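Local coordinates for microcin B17-processing protein McbD (PDB 6GRH) that is the YcaO-family cyclodehydratase component needed to process the inactive microcin B17 precursor into the active antibiotic peptide, at residues W12-A17 and W33-I38. The protein carries 1 engineered substitution. Numbering follows the deposited sequence.
Sequences WPATMA and WDYERI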
loop_
_atom_site.group_PDB
_atom_site.type_symbol
_atom_site.label_atom_id
_atom_site.label_comp_id
_atom_site.label_asym_id
_atom_site.label_seq_id
_atom_site.Cartn_x
_atom_site.Cartn_y
_atom_site.Cartn_z
ATOM N N TRP E 12 6.296 -22.389 -19.852
ATOM C CA TRP E 12 4.884 -22.079 -19.640
ATOM C C TRP E 12 4.310 -21.211 -20.788
ATOM O O TRP E 12 5.049 -20.566 -21.522
ATOM C CB TRP E 12 4.706 -21.447 -18.219
ATOM C CG TRP E 12 5.261 -22.416 -17.218
ATOM C CD1 TRP E 12 6.474 -22.356 -16.601
ATOM C CD2 TRP E 12 4.706 -23.679 -16.875
ATOM N NE1 TRP E 12 6.684 -23.483 -15.848
ATOM C CE2 TRP E 12 5.622 -24.320 -16.004
ATOM C CE3 TRP E 12 3.498 -24.325 -17.186
ATOM C CZ2 TRP E 12 5.372 -25.569 -15.444
ATOM C CZ3 TRP E 12 3.250 -25.570 -16.628
ATOM C CH2 TRP E 12 4.192 -26.185 -15.763
ATOM N N PRO E 13 3.001 -21.224 -20.970
ATOM C CA PRO E 13 2.420 -20.548 -22.125
ATOM C C PRO E 13 2.473 -19.042 -22.026
ATOM O O PRO E 13 2.626 -18.481 -20.927
ATOM C CB PRO E 13 0.975 -21.025 -22.123
ATOM C CG PRO E 13 0.722 -21.383 -20.725
ATOM C CD PRO E 13 1.979 -21.947 -20.199
ATOM N N ALA E 14 2.272 -18.400 -23.170
ATOM C CA ALA E 14 2.350 -16.955 -23.262
ATOM C C ALA E 14 1.499 -16.195 -22.259
ATOM O O ALA E 14 1.985 -15.279 -21.613
ATOM C CB ALA E 14 2.024 -16.484 -24.682
ATOM N N THR E 15 0.221 -16.530 -22.175
ATOM C CA THR E 15 -0.700 -15.752 -21.379
ATOM C C THR E 15 -1.767 -16.646 -20.787
ATOM O O THR E 15 -2.337 -17.481 -21.487
ATOM C CB THR E 15 -1.412 -14.654 -22.221
ATOM O OG1 THR E 15 -2.363 -15.253 -23.110
ATOM C CG2 THR E 15 -0.440 -13.839 -23.025
ATOM N N MET E 16 -2.009 -16.491 -19.494
ATOM C CA MET E 16 -3.276 -16.912 -18.935
ATOM C C MET E 16 -4.027 -15.690 -18.439
ATOM O O MET E 16 -3.430 -14.747 -17.900
ATOM C CB MET E 16 -3.138 -17.884 -17.786
ATOM C CG MET E 16 -4.525 -18.307 -17.310
ATOM S SD MET E 16 -4.486 -19.652 -16.156
ATOM C CE MET E 16 -6.246 -19.892 -15.999
ATOM N N ALA E 17 -5.329 -15.693 -18.662
ATOM C CA ALA E 17 -6.193 -14.602 -18.225
ATOM C C ALA E 17 -7.609 -15.098 -17.884
ATOM O O ALA E 17 -8.164 -15.959 -18.550
ATOM C CB ALA E 17 -6.241 -13.525 -19.287
ATOM N N TRP E 33 -3.530 -18.521 -23.934
ATOM C CA TRP E 33 -3.071 -18.327 -25.308
ATOM C C TRP E 33 -1.585 -18.698 -25.333
ATOM O O TRP E 33 -0.835 -18.360 -24.414
ATOM C CB TRP E 33 -3.333 -16.886 -25.784
ATOM C CG TRP E 33 -2.759 -16.511 -27.157
ATOM C CD1 TRP E 33 -3.301 -16.803 -28.373
ATOM C CD2 TRP E 33 -1.553 -15.763 -27.431
ATOM N NE1 TRP E 33 -2.508 -16.305 -29.381
ATOM C CE2 TRP E 33 -1.438 -15.652 -28.835
ATOM C CE3 TRP E 33 -0.580 -15.168 -26.630
ATOM C CZ2 TRP E 33 -0.370 -14.989 -29.457
ATOM C CZ3 TRP E 33 0.491 -14.506 -27.248
ATOM C CH2 TRP E 33 0.580 -14.421 -28.650
ATOM N N ASP E 34 -1.190 -19.440 -26.368
ATOM C CA ASP E 34 0.177 -19.904 -26.522
ATOM C C ASP E 34 0.541 -19.853 -28.013
ATOM O O ASP E 34 0.875 -20.873 -28.597
ATOM C CB ASP E 34 0.309 -21.329 -25.951
ATOM C CG ASP E 34 1.740 -21.694 -25.542
ATOM O OD1 ASP E 34 2.598 -20.776 -25.434
ATOM O OD2 ASP E 34 2.000 -22.922 -25.317
ATOM N N TYR E 35 0.488 -18.659 -28.604
ATOM C CA TYR E 35 0.882 -18.438 -30.003
ATOM C C TYR E 35 0.033 -19.387 -30.862
ATOM O O TYR E 35 -1.159 -19.520 -30.594
ATOM C CB TYR E 35 2.400 -18.643 -30.196
ATOM C CG TYR E 35 3.225 -17.835 -29.221
ATOM C CD1 TYR E 35 3.427 -16.473 -29.423
ATOM C CD2 TYR E 35 3.789 -18.432 -28.097
ATOM C CE1 TYR E 35 4.173 -15.721 -28.516
ATOM C CE2 TYR E 35 4.535 -17.702 -27.189
ATOM C CZ TYR E 35 4.720 -16.351 -27.401
ATOM O OH TYR E 35 5.446 -15.638 -26.500
ATOM N N GLU E 36 0.641 -20.105 -31.795
ATOM C CA GLU E 36 -0.066 -21.118 -32.552
ATOM C C GLU E 36 0.547 -22.481 -32.303
ATOM O O GLU E 36 0.432 -23.397 -33.138
ATOM C CB GLU E 36 -0.074 -20.729 -34.023
ATOM C CG GLU E 36 -0.753 -19.385 -34.249
ATOM C CD GLU E 36 -0.805 -18.964 -35.707
ATOM O OE1 GLU E 36 0.158 -19.152 -36.477
ATOM O OE2 GLU E 36 -1.845 -18.418 -36.088
ATOM N N ARG E 37 1.140 -22.646 -31.114
ATOM C CA ARG E 37 1.596 -23.955 -30.694
ATOM C C ARG E 37 0.383 -24.895 -30.594
ATOM O O ARG E 37 0.449 -26.024 -31.064
ATOM C CB ARG E 37 2.336 -23.870 -29.372
ATOM C CG ARG E 37 3.671 -23.167 -29.461
ATOM C CD ARG E 37 4.029 -22.487 -28.133
ATOM N NE ARG E 37 5.395 -21.968 -28.150
ATOM C CZ ARG E 37 5.955 -21.287 -27.152
ATOM N NH1 ARG E 37 5.259 -21.013 -26.037
ATOM N NH2 ARG E 37 7.209 -20.855 -27.270
ATOM N N ILE E 38 -0.692 -24.385 -29.988
ATOM C CA ILE E 38 -2.052 -24.982 -29.985
ATOM C C ILE E 38 -3.046 -23.842 -30.168
ATOM O O ILE E 38 -2.665 -22.673 -30.051
ATOM C CB ILE E 38 -2.370 -25.736 -28.689
ATOM C CG1 ILE E 38 -2.170 -24.841 -27.460
ATOM C CG2 ILE E 38 -1.508 -26.982 -28.575
ATOM C CD1 ILE E 38 -2.714 -25.415 -26.168
HETATM O O HOH W 1 6.251 -19.700 -23.700
#
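Ala14 pushes its methyl between the indole of Trp33, at the end of strand 28-33, and the ring of Tyr35 in the loop that follows: CB lies 3.5 Å from CE3 of Trp33 and 3.8 Å from CE2 of Tyr35, an off-centre CH-pi contact with the tyrosine ring. Beside it, the buried carboxylate of Asp34 is turned toward Pro13 and Ala14 by its first torsion, CG anti to the backbone N (chi1 -157°). OD1 of Asp34 accepts two N-H groups from opposite faces of its plane: Ala14 N from well above it at 3.3 Å, and Arg37 NH1, closer to the plane on the syn side, in a 2.7 Å salt bridge. CB of Pro13 rests on the same group, 3.6 Å from CG of Asp34, while OD2 is bound by Tyr58 of helix 47-66. The backbones meet as an antiparallel, hydrogen-bonded pair, Thr15 N to Trp33 O and Trp33 N to Thr15 O (2.9 Å); because Ala14 and Thr15 both face Trp33, the pairing ends in a classic beta bulge where the second and third strands of the N-terminal four-stranded sheet part. Against the buried Pro13, Ala14 and Asp34, Thr15 and Trp33 form the partly exposed side. At the other end, a water bridges Trp12 O and Arg37 NH1. Arg37 also forms a salt bridge with Glu204 of a neighbouring McbB subunit.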